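Local coordinates for protein carbohydrate deacetylase Agd3 (Neosartorya fumigata, PDB 6NWZ) that removes acetyl groups from N-acetylated galactosamine of the exopolysaccharide galactosaminogalactan, an activity required for biofilm formation, and carries bound zinc, at residues A[140-145]-A[163-168]; A[488-493]-A[539-544]; A[505-510]-A[518-523]; A[548-553]-A[568-573]. All coordinates share one frame; numbering follows the deposited sequence.

Contact 1: A[140-145]-A[163-168]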
loop_
_atom_site.group_PDB
_atom_site.type_symbol
_atom_site.label_atom_id
_atom_site.label_comp_id
_atom_site.label_asym_id
_atom_site.label_seq_id
_atom_site.Cartn_x
_atom_site.Cartn_y
_atom_site.Cartn_z
ATOM N N GLY A 140 26.289 -7.481 2.739
ATOM C CA GLY A 140 25.958 -8.557 3.648
ATOM C C GLY A 140 26.311 -8.317 5.098
ATOM O O GLY A 140 26.112 -9.219 5.919
ATOM N N VAL A 141 26.832 -7.142 5.442
ATOM C CA VAL A 141 27.167 -6.795 6.818
ATOM C C VAL A 141 26.013 -5.985 7.391
ATOM O O VAL A 141 25.701 -4.891 6.902
ATOM C CB VAL A 141 28.491 -6.018 6.900
ATOM C CG1 VAL A 141 28.891 -5.796 8.354
ATOM C CG2 VAL A 141 29.596 -6.751 6.145
ATOM N N GLU A 142 25.375 -6.528 8.423
ATOM C CA GLU A 142 24.203 -5.916 9.028
ATOM C C GLU A 142 24.606 -4.986 10.166
ATOM O O GLU A 142 25.569 -5.250 10.892
ATOM C CB GLU A 142 23.256 -7.002 9.547
ATOM C CG GLU A 142 22.072 -6.491 10.345
ATOM C CD GLU A 142 21.045 -5.803 9.474
ATOM O OE1 GLU A 142 20.321 -6.516 8.749
ATOM O OE2 GLU A 142 20.972 -4.554 9.505
ATOM N N GLN A 143 23.873 -3.882 10.300
ATOM C CA GLN A 143 23.951 -3.031 11.482
ATOM C C GLN A 143 22.540 -2.586 11.813
ATOM O O GLN A 143 21.902 -1.903 11.007
ATOM C CB GLN A 143 24.865 -1.820 11.267
ATOM C CG GLN A 143 25.074 -0.994 12.533
ATOM C CD GLN A 143 26.247 -0.038 12.431
ATOM O OE1 GLN A 143 26.450 0.605 11.402
ATOM N NE2 GLN A 143 27.033 0.052 13.498
ATOM N N LEU A 144 22.054 -2.979 12.984
ATOM C CA LEU A 144 20.685 -2.681 13.365
ATOM C C LEU A 144 20.536 -1.211 13.730
ATOM O O LEU A 144 21.434 -0.606 14.322
ATOM C CB LEU A 144 20.252 -3.566 14.529
ATOM C CG LEU A 144 20.190 -5.047 14.153
ATOM C CD1 LEU A 144 19.536 -5.838 15.257
ATOM C CD2 LEU A 144 19.444 -5.234 12.840
ATOM N N LEU A 145 19.391 -0.643 13.362
ATOM C CA LEU A 145 19.071 0.760 13.587
ATOM C C LEU A 145 17.731 0.848 14.298
ATOM O O LEU A 145 16.827 0.052 14.029
ATOM C CB LEU A 145 19.025 1.526 12.257
ATOM C CG LEU A 145 18.264 2.850 12.158
ATOM C CD1 LEU A 145 18.942 3.909 12.982
ATOM C CD2 LEU A 145 18.178 3.296 10.718
ATOM N N THR A 163 14.134 -2.493 16.281
ATOM C CA THR A 163 15.283 -2.464 15.387
ATOM C C THR A 163 14.867 -2.751 13.951
ATOM O O THR A 163 13.989 -3.581 13.694
ATOM C CB THR A 163 16.339 -3.480 15.830
ATOM O OG1 THR A 163 15.720 -4.755 16.031
ATOM C CG2 THR A 163 17.016 -3.037 17.118
ATOM N N VAL A 164 15.509 -2.052 13.013
ATOM C CA VAL A 164 15.350 -2.276 11.584
ATOM C C VAL A 164 16.734 -2.451 10.966
ATOM O O VAL A 164 17.761 -2.205 11.601
ATOM C CB VAL A 164 14.584 -1.133 10.883
ATOM C CG1 VAL A 164 13.149 -1.050 11.399
ATOM C CG2 VAL A 164 15.315 0.189 11.062
ATOM N N SER A 165 16.748 -2.879 9.707
ATOM C CA SER A 165 17.987 -3.233 9.030
ATOM C C SER A 165 18.525 -2.066 8.215
ATOM O O SER A 165 17.766 -1.343 7.565
ATOM C CB SER A 165 17.770 -4.437 8.114
ATOM O OG SER A 165 18.929 -4.693 7.344
ATOM N N THR A 166 19.846 -1.891 8.249
ATOM C CA THR A 166 20.527 -0.906 7.420
ATOM C C THR A 166 21.284 -1.540 6.266
ATOM O O THR A 166 21.960 -0.824 5.518
ATOM C CB THR A 166 21.503 -0.069 8.255
ATOM O OG1 THR A 166 22.501 -0.924 8.829
ATOM C CG2 THR A 166 20.767 0.669 9.354
ATOM N N GLU A 167 21.199 -2.858 6.112
ATOM C CA GLU A 167 21.971 -3.548 5.090
ATOM C C GLU A 167 21.633 -2.992 3.713
ATOM O O GLU A 167 20.465 -2.913 3.327
ATOM C CB GLU A 167 21.695 -5.051 5.156
ATOM C CG GLU A 167 22.546 -5.899 4.228
ATOM C CD GLU A 167 22.455 -7.379 4.558
ATOM O OE1 GLU A 167 22.244 -7.709 5.745
ATOM O OE2 GLU A 167 22.587 -8.211 3.635
ATOM N N GLY A 168 22.667 -2.573 2.986
ATOM C CA GLY A 168 22.499 -1.966 1.689
ATOM C C GLY A 168 22.419 -0.457 1.700
ATOM O O GLY A 168 22.554 0.163 0.641
#
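Leu145 and Val164 are joined by two backbone hydrogen bonds, one from Leu145 N to Val164 O (2.9 Å) and one from Val164 N to Leu145 O (2.7 Å). They form an antiparallel hydrogen-bonded pair.

Further along, side chains take over the polar work. Glu142 has CG anti to its own N (chi1 173°) and then turns at chi2 (72°), which swings its carboxylate across to segment 163-168. There the two oxygens divide the task, each using a syn lone pair: OE1 accepts from Ser165 OG (2.7 Å) and OE2 from Thr166 N (3.2 Å). Ser165 OG also accepts from Glu167 N, making an ST turn.

This pairing gives strand 144-147 of the CBM87 region a short antiparallel neighbour in 164-165. Strand 144-147 pairs with strand 182-188 as well, and the Gln143 amide bonds to His171 and Ala189.

Charge is less favourable, since Glu142 OE1 and Glu167 OE1 lie 3.8 Å apart and would be expected to repel if both are ionised.

Apolar contacts fall on two faces. Leu144 CD1 meets Thr163 CB at 4.0 Å on one. On the other, Leu145 runs beside Val164, and its CB touches Thr166 CG2 (3.5 Å) where the two side chains cross at about a right angle; Leu229 and Tyr228 of helix 224-237 pack against Leu145 and Val164.

Contact 2: A[488-493]-A[539-544]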
loop_
_atom_site.group_PDB
_atom_site.type_symbol
_atom_site.label_atom_id
_atom_site.label_comp_id
_atom_site.label_asym_id
_atom_site.label_seq_id
_atom_site.Cartn_x
_atom_site.Cartn_y
_atom_site.Cartn_z
ATOM N N VAL A 488 -8.577 -0.228 -13.421
ATOM C CA VAL A 488 -7.756 -1.358 -13.003
ATOM C C VAL A 488 -7.008 -0.950 -11.741
ATOM O O VAL A 488 -6.078 -0.138 -11.791
ATOM C CB VAL A 488 -6.788 -1.797 -14.109
ATOM C CG1 VAL A 488 -5.930 -2.960 -13.628
ATOM C CG2 VAL A 488 -7.557 -2.180 -15.360
ATOM N N ASN A 489 -7.414 -1.514 -10.606
ATOM C CA ASN A 489 -6.735 -1.218 -9.352
ATOM C C ASN A 489 -5.560 -2.172 -9.153
ATOM O O ASN A 489 -5.661 -3.359 -9.479
ATOM C CB ASN A 489 -7.696 -1.339 -8.172
ATOM C CG ASN A 489 -8.945 -0.498 -8.348
ATOM O OD1 ASN A 489 -8.921 0.719 -8.167
ATOM N ND2 ASN A 489 -10.049 -1.148 -8.699
ATOM N N PRO A 490 -4.447 -1.676 -8.622
ATOM C CA PRO A 490 -3.260 -2.524 -8.462
ATOM C C PRO A 490 -3.454 -3.602 -7.405
ATOM O O PRO A 490 -4.289 -3.493 -6.502
ATOM C CB PRO A 490 -2.170 -1.531 -8.045
ATOM C CG PRO A 490 -2.918 -0.382 -7.440
ATOM C CD PRO A 490 -4.200 -0.284 -8.208
ATOM N N ARG A 491 -2.656 -4.664 -7.539
ATOM C CA ARG A 491 -2.651 -5.775 -6.595
ATOM C C ARG A 491 -1.279 -6.432 -6.599
ATOM O O ARG A 491 -0.692 -6.660 -7.660
ATOM C CB ARG A 491 -3.721 -6.827 -6.925
ATOM C CG ARG A 491 -3.893 -7.902 -5.845
ATOM C CD ARG A 491 -5.171 -8.731 -6.034
ATOM N NE ARG A 491 -5.045 -9.714 -7.107
ATOM C CZ ARG A 491 -5.898 -10.717 -7.315
ATOM N NH1 ARG A 491 -5.694 -11.561 -8.317
ATOM N NH2 ARG A 491 -6.951 -10.883 -6.521
ATOM N N TRP A 492 -0.792 -6.752 -5.407
ATOM C CA TRP A 492 0.499 -7.393 -5.232
ATOM C C TRP A 492 0.383 -8.910 -5.333
ATOM O O TRP A 492 -0.615 -9.511 -4.926
ATOM C CB TRP A 492 1.101 -7.021 -3.875
ATOM C CG TRP A 492 1.393 -5.557 -3.710
ATOM C CD1 TRP A 492 0.814 -4.700 -2.817
ATOM C CD2 TRP A 492 2.336 -4.780 -4.457
ATOM N NE1 TRP A 492 1.342 -3.439 -2.961
ATOM C CE2 TRP A 492 2.278 -3.462 -3.961
ATOM C CE3 TRP A 492 3.226 -5.072 -5.496
ATOM C CZ2 TRP A 492 3.073 -2.438 -4.469
ATOM C CZ3 TRP A 492 4.014 -4.053 -5.999
ATOM C CH2 TRP A 492 3.931 -2.753 -5.485
ATOM N N ALA A 493 1.429 -9.524 -5.876
ATOM C CA ALA A 493 1.585 -10.969 -5.876
ATOM C C ALA A 493 2.591 -11.368 -4.807
ATOM O O ALA A 493 3.482 -10.594 -4.448
ATOM C CB ALA A 493 2.045 -11.479 -7.243
ATOM N N ARG A 539 1.000 2.168 0.221
ATOM C CA ARG A 539 0.401 1.578 -0.968
ATOM C C ARG A 539 -0.851 0.808 -0.562
ATOM O O ARG A 539 -0.769 -0.180 0.177
ATOM C CB ARG A 539 1.408 0.669 -1.669
ATOM C CG ARG A 539 2.691 1.382 -2.089
ATOM C CD ARG A 539 2.465 2.274 -3.299
ATOM N NE ARG A 539 2.269 1.479 -4.506
ATOM C CZ ARG A 539 3.219 1.229 -5.402
ATOM N NH1 ARG A 539 4.440 1.731 -5.241
ATOM N NH2 ARG A 539 2.946 0.481 -6.464
ATOM N N HIS A 540 -2.010 1.266 -1.036
ATOM C CA HIS A 540 -3.294 0.665 -0.695
ATOM C C HIS A 540 -3.646 -0.540 -1.562
ATOM O O HIS A 540 -4.789 -1.010 -1.496
ATOM C CB HIS A 540 -4.407 1.711 -0.801
ATOM C CG HIS A 540 -4.310 2.801 0.220
ATOM N ND1 HIS A 540 -5.186 3.864 0.261
ATOM C CD2 HIS A 540 -3.443 2.989 1.244
ATOM C CE1 HIS A 540 -4.861 4.661 1.263
ATOM N NE2 HIS A 540 -3.808 4.152 1.876
ATOM N N ASP A 541 -2.709 -1.040 -2.367
ATOM C CA ASP A 541 -2.983 -2.196 -3.209
ATOM C C ASP A 541 -3.269 -3.421 -2.351
ATOM O O ASP A 541 -2.690 -3.604 -1.276
ATOM C CB ASP A 541 -1.798 -2.495 -4.134
ATOM C CG ASP A 541 -1.083 -1.245 -4.602
ATOM O OD1 ASP A 541 -1.383 -0.151 -4.079
ATOM O OD2 ASP A 541 -0.214 -1.359 -5.495
ATOM N N GLY A 542 -4.173 -4.268 -2.836
ATOM C CA GLY A 542 -4.458 -5.524 -2.180
ATOM C C GLY A 542 -3.427 -6.582 -2.519
ATOM O O GLY A 542 -2.439 -6.337 -3.213
ATOM N N TYR A 543 -3.675 -7.792 -2.018
ATOM C CA TYR A 543 -2.745 -8.901 -2.171
ATOM C C TYR A 543 -3.474 -10.125 -2.712
ATOM O O TYR A 543 -4.626 -10.390 -2.354
ATOM C CB TYR A 543 -2.042 -9.216 -0.834
ATOM C CG TYR A 543 -1.114 -8.102 -0.391
ATOM C CD1 TYR A 543 -1.610 -6.975 0.255
ATOM C CD2 TYR A 543 0.255 -8.162 -0.640
ATOM C CE1 TYR A 543 -0.771 -5.943 0.648
ATOM C CE2 TYR A 543 1.103 -7.132 -0.248
ATOM C CZ TYR A 543 0.582 -6.025 0.395
ATOM O OH TYR A 543 1.407 -4.994 0.791
ATOM N N MET A 544 -2.787 -10.867 -3.575
ATOM C CA MET A 544 -3.372 -11.967 -4.329
ATOM C C MET A 544 -3.080 -13.300 -3.648
ATOM O O MET A 544 -1.913 -13.648 -3.428
ATOM C CB MET A 544 -2.822 -11.972 -5.753
ATOM C CG MET A 544 -3.234 -13.178 -6.569
ATOM S SD MET A 544 -1.993 -13.576 -7.811
ATOM C CE MET A 544 -0.641 -14.106 -6.763
HETATM O O HOH W 1 -0.034 -2.799 -0.277
#
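A single water is held by four groups where Trp492 meets Tyr543. It donates to Arg539 O (2.8 Å) and Asp541 O (2.9 Å), and accepts from Tyr543 OH (2.8 Å) and, weakly, from Trp492 NE1, lying in the indole plane at the ring's edge. Trp492 CD1 rests over one face of the tyrosine, the two rings inclined at 38°. Asp541 lays its carboxylate nearly parallel to the indole with OD2 above the rim; that oxygen also accepts from Asn459. Arg539 brings NH2 to 3.5 Å from Trp492 CH2.

Behind these side chains, strands 487-492 and 542-546 of the deacetylase domain run parallel, joined by Trp492 N to Gly542 O (2.8 Å) and Met544 N to Trp492 O (2.9 Å). On the face away from the indole, Met544 CB covers one side of the Arg491 guanidinium.

Arg491 NH2 makes a salt bridge with the zinc ligand Asp255 and also bonds Gln253, while the zinc ligand His534 stacks on Trp492. The arrangement is consistent with Arg491 and Trp492 acting as second-shell groups at two zinc sites, where Arg491 may orient Asp255.

Contact 3: A[505-510]-A[518-523]; sequences CTVQEW and GSFDDL
Trp510 reaches from helix 503-513 to Leu523 of helix 520-536, and most of its length lies against that leucine. With CG anti to the backbone N (chi1 176°), the side chain leaves its helix toward the second one. CB meets Leu523 CD1 at 3.8 Å, and the same methyl lies over the indole rim beside CG, CD2 and CE3. Farther out, CE3 and CZ3 pass under Leu523 CB, which sits 4.1 Å from the centroid of the six-membered ring and 23° off its normal, a CH-pi contact over the face. At the tip, CH2 comes to the leucine backbone and to Asp522. Indole and leucine run antiparallel past one another.

Two successive helices joined by a short loop are packed here, and the second begins with a capping box. Asp522 OD2 accepts from Ser519 N (2.8 Å) through its anti lone pair, and Ser519 OG accepts a weak bond from Asp521 N.

Val507 packs on the loop and the helix start. Its CG1 lies 3.4 Å from Gly518 O, while CG2 touches Phe520 CA at 3.5 Å and approaches the phenyl edge near the ring plane. Thr506 OG1 stands 3.8 Å from Phe520 CE1, but its polar partners are Pro503 O and Thr502 O, just before it in the chain. One residue before Thr506, Cys505 is tied by a disulfide to Cys500, and Phe520 also packs on helix 569-584.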
loop_
_atom_site.group_PDB
_atom_site.type_symbol
_atom_site.label_atom_id
_atom_site.label_comp_id
_atom_site.label_asym_id
_atom_site.label_seq_id
_atom_site.Cartn_x
_atom_site.Cartn_y
_atom_site.Cartn_z
ATOM N N CYS A 505 5.229 -27.095 -0.861
ATOM C CA CYS A 505 4.886 -26.738 -2.232
ATOM C C CYS A 505 5.417 -25.352 -2.588
ATOM O O CYS A 505 6.147 -25.192 -3.572
ATOM C CB CYS A 505 3.369 -26.814 -2.427
ATOM S SG CYS A 505 2.775 -26.470 -4.110
ATOM N N THR A 506 5.046 -24.329 -1.803
ATOM C CA THR A 506 5.467 -22.966 -2.129
ATOM C C THR A 506 6.983 -22.846 -2.160
ATOM O O THR A 506 7.545 -22.218 -3.066
ATOM C CB THR A 506 4.890 -21.956 -1.132
ATOM O OG1 THR A 506 4.843 -22.534 0.179
ATOM C CG2 THR A 506 3.506 -21.508 -1.556
ATOM N N VAL A 507 7.663 -23.437 -1.178
ATOM C CA VAL A 507 9.120 -23.366 -1.147
ATOM C C VAL A 507 9.708 -24.000 -2.400
ATOM O O VAL A 507 10.651 -23.470 -2.998
ATOM C CB VAL A 507 9.660 -24.021 0.139
ATOM C CG1 VAL A 507 11.173 -24.100 0.104
ATOM C CG2 VAL A 507 9.207 -23.231 1.354
ATOM N N GLN A 508 9.139 -25.126 -2.835
ATOM C CA GLN A 508 9.645 -25.801 -4.025
ATOM C C GLN A 508 9.468 -24.939 -5.271
ATOM O O GLN A 508 10.413 -24.742 -6.043
ATOM C CB GLN A 508 8.944 -27.146 -4.200
ATOM C CG GLN A 508 9.644 -28.045 -5.179
ATOM C CD GLN A 508 11.079 -28.294 -4.778
ATOM O OE1 GLN A 508 11.371 -28.550 -3.608
ATOM N NE2 GLN A 508 11.987 -28.201 -5.739
ATOM N N GLU A 509 8.258 -24.417 -5.485
ATOM C CA GLU A 509 8.018 -23.565 -6.645
ATOM C C GLU A 509 8.837 -22.282 -6.575
ATOM O O GLU A 509 9.292 -21.780 -7.610
ATOM C CB GLU A 509 6.527 -23.246 -6.750
ATOM C CG GLU A 509 6.083 -22.795 -8.126
ATOM C CD GLU A 509 4.578 -22.755 -8.254
ATOM O OE1 GLU A 509 3.896 -22.926 -7.225
ATOM O OE2 GLU A 509 4.077 -22.561 -9.380
ATOM N N TRP A 510 9.032 -21.742 -5.372
ATOM C CA TRP A 510 9.898 -20.580 -5.205
ATOM C C TRP A 510 11.336 -20.913 -5.581
ATOM O O TRP A 510 12.025 -20.103 -6.211
ATOM C CB TRP A 510 9.805 -20.087 -3.761
ATOM C CG TRP A 510 10.714 -18.958 -3.387
ATOM C CD1 TRP A 510 10.876 -17.771 -4.045
ATOM C CD2 TRP A 510 11.548 -18.892 -2.227
ATOM N NE1 TRP A 510 11.782 -16.978 -3.373
ATOM C CE2 TRP A 510 12.203 -17.643 -2.251
ATOM C CE3 TRP A 510 11.810 -19.772 -1.173
ATOM C CZ2 TRP A 510 13.108 -17.259 -1.267
ATOM C CZ3 TRP A 510 12.705 -19.387 -0.196
ATOM C CH2 TRP A 510 13.343 -18.143 -0.250
ATOM N N GLY A 518 16.135 -21.827 0.666
ATOM C CA GLY A 518 15.937 -21.866 2.095
ATOM C C GLY A 518 14.658 -22.590 2.443
ATOM O O GLY A 518 14.104 -23.341 1.633
ATOM N N SER A 519 14.191 -22.358 3.665
ATOM C CA SER A 519 12.991 -22.986 4.183
ATOM C C SER A 519 11.787 -22.072 3.977
ATOM O O SER A 519 11.862 -21.041 3.300
ATOM C CB SER A 519 13.174 -23.325 5.661
ATOM O OG SER A 519 13.271 -22.138 6.426
ATOM N N PHE A 520 10.656 -22.450 4.576
ATOM C CA PHE A 520 9.465 -21.614 4.496
ATOM C C PHE A 520 9.635 -20.334 5.303
ATOM O O PHE A 520 9.082 -19.293 4.933
ATOM C CB PHE A 520 8.245 -22.413 4.963
ATOM C CG PHE A 520 6.932 -21.709 4.766
ATOM C CD1 PHE A 520 6.605 -21.144 3.543
ATOM C CD2 PHE A 520 6.007 -21.638 5.800
ATOM C CE1 PHE A 520 5.386 -20.501 3.359
ATOM C CE2 PHE A 520 4.788 -21.000 5.625
ATOM C CZ PHE A 520 4.478 -20.432 4.402
ATOM N N ASP A 521 10.408 -20.384 6.394
ATOM C CA ASP A 521 10.684 -19.168 7.155
ATOM C C ASP A 521 11.525 -18.193 6.344
ATOM O O ASP A 521 11.327 -16.975 6.427
ATOM C CB ASP A 521 11.386 -19.509 8.471
ATOM C CG ASP A 521 10.442 -20.098 9.508
ATOM O OD1 ASP A 521 9.216 -19.883 9.401
ATOM O OD2 ASP A 521 10.932 -20.769 10.440
ATOM N N ASP A 522 12.471 -18.710 5.559
ATOM C CA ASP A 522 13.227 -17.856 4.652
ATOM C C ASP A 522 12.307 -17.165 3.654
ATOM O O ASP A 522 12.461 -15.969 3.380
ATOM C CB ASP A 522 14.291 -18.681 3.932
ATOM C CG ASP A 522 15.373 -19.168 4.874
ATOM O OD1 ASP A 522 15.886 -18.339 5.651
ATOM O OD2 ASP A 522 15.698 -20.373 4.853
ATOM N N LEU A 523 11.334 -17.902 3.105
ATOM C CA LEU A 523 10.373 -17.298 2.187
ATOM C C LEU A 523 9.529 -16.249 2.896
ATOM O O LEU A 523 9.285 -15.165 2.352
ATOM C CB LEU A 523 9.486 -18.385 1.569
ATOM C CG LEU A 523 8.398 -18.000 0.558
ATOM C CD1 LEU A 523 8.167 -19.151 -0.405
ATOM C CD2 LEU A 523 7.085 -17.621 1.239
#

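Contact 4: A[548-553]-A[568-573]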
loop_
_atom_site.group_PDB
_atom_site.type_symbol
_atom_site.label_atom_id
_atom_site.label_comp_id
_atom_site.label_asym_id
_atom_site.label_seq_id
_atom_site.Cartn_x
_atom_site.Cartn_y
_atom_site.Cartn_z
ATOM N N ALA A 548 -6.479 -22.759 -2.627
ATOM C CA ALA A 548 -5.620 -23.830 -2.141
ATOM C C ALA A 548 -4.723 -23.376 -0.997
ATOM O O ALA A 548 -4.259 -24.219 -0.221
ATOM C CB ALA A 548 -4.773 -24.383 -3.289
ATOM N N ASN A 549 -4.475 -22.069 -0.866
ATOM C CA ASN A 549 -3.593 -21.562 0.181
ATOM C C ASN A 549 -4.221 -21.608 1.569
ATOM O O ASN A 549 -3.506 -21.402 2.556
ATOM C CB ASN A 549 -3.167 -20.120 -0.120
ATOM C CG ASN A 549 -2.554 -19.960 -1.501
ATOM O OD1 ASN A 549 -2.632 -18.888 -2.103
ATOM N ND2 ASN A 549 -1.943 -21.023 -2.008
ATOM N N LEU A 550 -5.525 -21.856 1.673
ATOM C CA LEU A 550 -6.205 -21.856 2.962
ATOM C C LEU A 550 -6.208 -23.224 3.630
ATOM O O LEU A 550 -6.816 -23.375 4.695
ATOM C CB LEU A 550 -7.649 -21.361 2.800
ATOM C CG LEU A 550 -7.894 -20.013 2.113
ATOM C CD1 LEU A 550 -9.334 -19.575 2.313
ATOM C CD2 LEU A 550 -6.948 -18.947 2.618
ATOM N N ARG A 551 -5.545 -24.217 3.039
ATOM C CA ARG A 551 -5.550 -25.562 3.599
ATOM C C ARG A 551 -4.904 -25.559 4.976
ATOM O O ARG A 551 -3.723 -25.226 5.118
ATOM C CB ARG A 551 -4.814 -26.531 2.674
ATOM C CG ARG A 551 -5.015 -27.984 3.067
ATOM C CD ARG A 551 -3.904 -28.869 2.545
ATOM N NE ARG A 551 -4.212 -30.282 2.740
ATOM C CZ ARG A 551 -4.353 -31.160 1.753
ATOM N NH1 ARG A 551 -4.194 -30.780 0.493
ATOM N NH2 ARG A 551 -4.638 -32.423 2.027
ATOM N N ASN A 552 -5.678 -25.931 5.990
ATOM C CA ASN A 552 -5.198 -25.946 7.371
ATOM C C ASN A 552 -5.739 -27.097 8.209
ATOM O O ASN A 552 -5.034 -27.556 9.114
ATOM C CB ASN A 552 -5.556 -24.616 8.067
ATOM C CG ASN A 552 -7.048 -24.472 8.323
ATOM O OD1 ASN A 552 -7.542 -24.829 9.393
ATOM N ND2 ASN A 552 -7.771 -23.943 7.343
ATOM N N ALA A 553 -6.950 -27.593 7.942
ATOM C CA ALA A 553 -7.584 -28.547 8.846
ATOM C C ALA A 553 -6.772 -29.825 8.996
ATOM O O ALA A 553 -6.824 -30.468 10.049
ATOM C CB ALA A 553 -8.995 -28.875 8.361
ATOM N N SER A 568 -2.332 -22.489 7.869
ATOM C CA SER A 568 -2.221 -22.560 6.419
ATOM C C SER A 568 -1.095 -21.642 5.945
ATOM O O SER A 568 -0.614 -20.777 6.683
ATOM C CB SER A 568 -3.535 -22.155 5.753
ATOM O OG SER A 568 -3.792 -20.773 5.942
ATOM N N ILE A 569 -0.672 -21.835 4.693
ATOM C CA ILE A 569 0.362 -20.960 4.148
ATOM C C ILE A 569 -0.160 -19.533 4.034
ATOM O O ILE A 569 0.613 -18.570 4.137
ATOM C CB ILE A 569 0.881 -21.486 2.797
ATOM C CG1 ILE A 569 -0.266 -21.685 1.808
ATOM C CG2 ILE A 569 1.652 -22.781 2.984
ATOM C CD1 ILE A 569 0.190 -22.216 0.465
ATOM N N PHE A 570 -1.468 -19.364 3.838
ATOM C CA PHE A 570 -2.049 -18.027 3.832
ATOM C C PHE A 570 -1.993 -17.400 5.219
ATOM O O PHE A 570 -1.566 -16.250 5.375
ATOM C CB PHE A 570 -3.490 -18.081 3.322
ATOM C CG PHE A 570 -4.264 -16.824 3.577
ATOM C CD1 PHE A 570 -4.076 -15.707 2.781
ATOM C CD2 PHE A 570 -5.175 -16.754 4.618
ATOM C CE1 PHE A 570 -4.785 -14.544 3.018
ATOM C CE2 PHE A 570 -5.889 -15.594 4.858
ATOM C CZ PHE A 570 -5.692 -14.489 4.059
ATOM N N GLN A 571 -2.420 -18.141 6.244
ATOM C CA GLN A 571 -2.371 -17.613 7.604
ATOM C C GLN A 571 -0.939 -17.308 8.032
ATOM O O GLN A 571 -0.680 -16.279 8.669
ATOM C CB GLN A 571 -3.025 -18.598 8.569
ATOM C CG GLN A 571 -4.513 -18.778 8.330
ATOM C CD GLN A 571 -5.070 -19.987 9.050
ATOM O OE1 GLN A 571 -4.957 -21.115 8.568
ATOM N NE2 GLN A 571 -5.668 -19.761 10.213
ATOM N N ALA A 572 0.009 -18.184 7.685
ATOM C CA ALA A 572 1.403 -17.940 8.045
ATOM C C ALA A 572 1.922 -16.647 7.435
ATOM O O ALA A 572 2.757 -15.963 8.041
ATOM C CB ALA A 572 2.279 -19.115 7.606
ATOM N N TRP A 573 1.451 -16.299 6.239
ATOM C CA TRP A 573 1.860 -15.042 5.626
ATOM C C TRP A 573 1.261 -13.859 6.375
ATOM O O TRP A 573 1.969 -12.905 6.719
ATOM C CB TRP A 573 1.454 -15.026 4.149
ATOM C CG TRP A 573 1.896 -13.793 3.398
ATOM C CD1 TRP A 573 3.047 -13.641 2.678
ATOM C CD2 TRP A 573 1.191 -12.547 3.291
ATOM N NE1 TRP A 573 3.104 -12.381 2.133
ATOM C CE2 TRP A 573 1.977 -11.690 2.494
ATOM C CE3 TRP A 573 -0.025 -12.074 3.792
ATOM C CZ2 TRP A 573 1.586 -10.386 2.186
ATOM C CZ3 TRP A 573 -0.414 -10.779 3.483
ATOM C CH2 TRP A 573 0.391 -9.950 2.689
HETATM O O HOH W 2 -1.579 -24.664 3.924
#
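Asn549 O and Phe570 N make the direct polar link, a hydrogen bond of 3.2 Å in which the donor is tilted 29° from the carbonyl plane. Around it the side chains close in. Leu550 CD2 lies 3.5 Å from Phe570 CD2, the two side chains running side by side and pointing the same way. On the other flank Ile569 CD1 comes to 3.5 Å from Asn549 ND2. Ser568 CB sits against the carbonyl oxygens of Asn549 and Arg551, and Asn552 CB approaches Gln571 OE1 at 3.6 Å.

The next shell is the N-terminus of helix 569-584, where Ser568 is the N-cap and forms a capping box with Gln571. Ser568 OG, placed between the backbone N and carbonyl carbon (chi1 68°), accepts from Gln571 N (3.0 Å). Gln571 OE1 is gripped twice in return, by Ser568 N from above its carbonyl plane and by Ser568 OG within that plane (2.9 Å). The first amides of the helix are thus met by different means: Phe570 N by the 3-10 turn 548-550, Gln571 N by the serine, and Ile569 N by a water.

Farther out, the 548-553 segment is itself held in shape. Asn552 ND2 bonds Leu550 O (2.9 Å) almost in the amide plane and also reaches Asp277 O. Asn549 ND2 is fixed by Tyr497 O and its OD1 by the backbone N of the zinc ligand His546, while Arg551 forms salt bridges with Asp501 and Asp554.

Overall arrangement
Contacts 2, 3 and 4 share the deacetylase domain, whereas contact 1 lies in the CBM87 region, its centre 23 to 31 Å from the other three. Contact 4 touches both other contacts of this domain: Phe520 of contact 3 packs on Ile569 and Ala572 (Phe520 CE2 to Ala572 CB, 3.7 Å), and Tyr543 of contact 2 touches Trp573. Contacts 2 and 3 do not touch, with nearest atoms about 10 Å apart, although helix 503-513 follows strand 487-492 in the chain. The Trp492 side chain is about 4 Å from a bound zinc ion, that of Asn549 about 9 Å and that of Leu523 about 11 Å, while contact 1 lies away from the zinc sites.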